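Local atomic coordinates of uncharacterized protein (Bacteroides thetaiotaomicron, PDB entry 3KZT), a protein that is of unknown function, carries a DUF3828 domain and is probably a lipoprotein. Residues 25-30 against 103-108. Residues are numbered along the deposited sequence; the frame is centred on the assembly and turned at random.
With EDO (1,2-ethanediol), chain C; SO4 (sulfate ion), chain E.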
loop_
_atom_site.group_PDB
_atom_site.type_symbol
_atom_site.label_atom_id
_atom_site.label_comp_id
_atom_site.label_asym_id
_atom_site.label_seq_id
_atom_site.Cartn_x
_atom_site.Cartn_y
_atom_site.Cartn_z
ATOM N N GLN A 25 -20.125 0.028 0.808
ATOM C CA GLN A 25 -18.887 -0.517 1.401
ATOM C C GLN A 25 -18.074 -1.340 0.421
ATOM O O GLN A 25 -16.842 -1.305 0.485
ATOM C CB GLN A 25 -19.156 -1.337 2.678
ATOM C CG GLN A 25 -19.636 -0.526 3.888
ATOM C CD GLN A 25 -18.631 0.523 4.391
ATOM O OE1 GLN A 25 -17.433 0.475 4.085
ATOM N NE2 GLN A 25 -19.130 1.477 5.158
ATOM N N GLU A 26 -18.754 -2.084 -0.472
ATOM C CA GLU A 26 -18.083 -2.814 -1.560
ATOM C C GLU A 26 -17.377 -1.843 -2.515
ATOM O O GLU A 26 -16.244 -2.086 -2.891
ATOM C CB GLU A 26 -19.076 -3.692 -2.361
ATOM C CG GLU A 26 -19.637 -4.876 -1.573
ATOM C CD GLU A 26 -20.711 -5.672 -2.313
ATOM O OE1 GLU A 26 -20.958 -5.442 -3.527
ATOM O OE2 GLU A 26 -21.310 -6.539 -1.668
ATOM N N ALA A 27 -18.069 -0.752 -2.886
ATOM C CA ALA A 27 -17.513 0.297 -3.766
ATOM C C ALA A 27 -16.324 0.980 -3.098
ATOM O O ALA A 27 -15.288 1.153 -3.719
ATOM C CB ALA A 27 -18.592 1.340 -4.126
ATOM N N ILE A 28 -16.495 1.352 -1.824
ATOM C CA ILE A 28 -15.410 1.923 -1.006
ATOM C C ILE A 28 -14.157 0.989 -0.991
ATOM O O ILE A 28 -13.058 1.452 -1.258
ATOM C CB ILE A 28 -15.928 2.301 0.443
ATOM C CG1 ILE A 28 -16.782 3.577 0.356
ATOM C CG2 ILE A 28 -14.771 2.530 1.415
ATOM C CD1 ILE A 28 -17.549 3.904 1.596
ATOM N N GLY A 29 -14.372 -0.318 -0.757
ATOM C CA GLY A 29 -13.306 -1.345 -0.779
ATOM C C GLY A 29 -12.496 -1.374 -2.078
ATOM O O GLY A 29 -11.278 -1.462 -2.044
HETATM N N MSE A 30 -13.180 -1.298 -3.206
HETATM C CA MSE A 30 -12.507 -1.227 -4.533
HETATM C C MSE A 30 -11.677 0.061 -4.692
HETATM O O MSE A 30 -10.546 0.006 -5.164
HETATM C CB MSE A 30 -13.532 -1.310 -5.668
HETATM C CG MSE A 30 -12.919 -1.157 -7.094
HETATM SE SE MSE A 30 -12.659 0.683 -7.704
HETATM C CE MSE A 30 -14.550 1.215 -7.702
ATOM N N ASN A 103 -23.815 7.350 -7.059
ATOM C CA ASN A 103 -22.587 6.594 -7.268
ATOM C C ASN A 103 -21.275 7.414 -7.041
ATOM O O ASN A 103 -20.197 6.923 -7.369
ATOM C CB ASN A 103 -22.608 5.978 -8.679
ATOM C CG ASN A 103 -23.772 5.002 -8.885
ATOM O OD1 ASN A 103 -24.139 4.258 -7.988
ATOM N ND2 ASN A 103 -24.325 4.990 -10.086
ATOM N N TRP A 104 -21.377 8.634 -6.469
ATOM C CA TRP A 104 -20.200 9.471 -6.175
ATOM C C TRP A 104 -19.669 9.163 -4.776
ATOM O O TRP A 104 -20.444 8.959 -3.837
ATOM C CB TRP A 104 -20.501 10.979 -6.327
ATOM C CG TRP A 104 -20.554 11.384 -7.746
ATOM C CD1 TRP A 104 -21.658 11.439 -8.538
ATOM C CD2 TRP A 104 -19.441 11.743 -8.571
ATOM N NE1 TRP A 104 -21.310 11.833 -9.812
ATOM C CE2 TRP A 104 -19.953 12.030 -9.860
ATOM C CE3 TRP A 104 -18.057 11.866 -8.347
ATOM C CZ2 TRP A 104 -19.131 12.427 -10.929
ATOM C CZ3 TRP A 104 -17.235 12.259 -9.414
ATOM C CH2 TRP A 104 -17.780 12.534 -10.689
ATOM N N TYR A 105 -18.339 9.099 -4.678
ATOM C CA TYR A 105 -17.607 8.836 -3.439
ATOM C C TYR A 105 -16.522 9.901 -3.374
ATOM O O TYR A 105 -16.203 10.507 -4.395
ATOM C CB TYR A 105 -17.007 7.402 -3.467
ATOM C CG TYR A 105 -18.083 6.338 -3.500
ATOM C CD1 TYR A 105 -18.716 6.001 -4.695
ATOM C CD2 TYR A 105 -18.487 5.682 -2.336
ATOM C CE1 TYR A 105 -19.730 5.047 -4.734
ATOM C CE2 TYR A 105 -19.499 4.719 -2.361
ATOM C CZ TYR A 105 -20.110 4.407 -3.558
ATOM O OH TYR A 105 -21.105 3.483 -3.596
ATOM N N GLU A 106 -15.984 10.139 -2.185
ATOM C CA GLU A 106 -14.937 11.144 -1.968
ATOM C C GLU A 106 -13.705 10.430 -1.421
ATOM O O GLU A 106 -13.811 9.733 -0.423
ATOM C CB GLU A 106 -15.433 12.198 -0.965
ATOM C CG GLU A 106 -14.414 13.289 -0.606
ATOM C CD GLU A 106 -14.992 14.324 0.322
ATOM O OE1 GLU A 106 -15.627 15.281 -0.180
ATOM O OE2 GLU A 106 -14.784 14.206 1.549
ATOM N N VAL A 107 -12.552 10.610 -2.087
ATOM C CA VAL A 107 -11.265 10.046 -1.650
ATOM C C VAL A 107 -10.499 11.158 -0.929
ATOM O O VAL A 107 -10.089 12.136 -1.567
ATOM C CB VAL A 107 -10.432 9.534 -2.842
ATOM C CG1 VAL A 107 -9.022 9.112 -2.376
ATOM C CG2 VAL A 107 -11.148 8.363 -3.520
ATOM N N ASN A 108 -10.320 11.000 0.389
ATOM C CA ASN A 108 -9.622 11.976 1.243
ATOM C C ASN A 108 -8.273 11.454 1.698
ATOM O O ASN A 108 -8.169 10.288 2.088
ATOM C CB ASN A 108 -10.462 12.287 2.476
ATOM C CG ASN A 108 -11.775 12.939 2.127
ATOM O OD1 ASN A 108 -11.803 14.054 1.634
ATOM N ND2 ASN A 108 -12.890 12.224 2.373
HETATM C C1 EDO C . -22.326 1.112 -7.408
HETATM O O1 EDO C . -23.447 1.391 -8.252
HETATM C C2 EDO C . -21.616 2.406 -7.031
HETATM O O2 EDO C . -22.392 3.156 -6.084
HETATM S S SO4 E . -24.159 12.007 -12.070
HETATM O O1 SO4 E . -24.890 11.172 -13.019
HETATM O O2 SO4 E . -24.236 11.418 -10.729
HETATM O O3 SO4 E . -24.760 13.340 -12.046
HETATM O O4 SO4 E . -22.765 12.110 -12.496
#
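Tyr105, on strand 104-111, is the one residue of 103-108 that meets helix 13-41 at segment 25-30, and Ala27 and Ile28 receive it. The apolar part of the contact is small and buried. Ala27 CB sits by the phenol end of the ring, 3.5 Å from Tyr105 CZ, and also lies against the hydroxyl, 3.3 Å from Tyr105 OH. One helix position further on, Ile28 reaches the same ring with its CG1 branch, 3.8 Å from Tyr105 CD2, the two side chains crossing at about a right angle. With Ile28 CG1 anti to its own carbonyl carbon (chi1 -74°), that branch meets the tyrosine; the Ile28 side chain also touches Val97 of strand 96-101. His99, Ile31 and Val127 add to the surroundings of the tyrosine.

The polar bonds run to small molecules probably left from crystallisation. Tyr105 OH donates to O2 of an ethanediol (2.8 Å), an oxygen at the ring edge and in its plane; the same O2 donates to Asn103 OD1, also at 2.8 Å, and O1 of the diol adds a second bond to that oxygen. Trp104 points to the other side of the sheet, where its NE1 donates to sulfate O4 (3.1 Å, 163°) and more weakly to O2; Arg126 holds the same ion. On that side too, Asn108 ND2 donates to the anti lone pair of Glu106 OE2 (2.9 Å), with that oxygen nearly in the amide plane of Asn108.

Replacing Tyr105 by an alanine would probably open a gap beneath Ala27 and Ile28 and leave the diol without its phenol partner. Helix and antiparallel sheet are thus joined here by apolar packing around one aromatic ring, whose hydroxyl finds its bond in the diol instead of in segment 25-30.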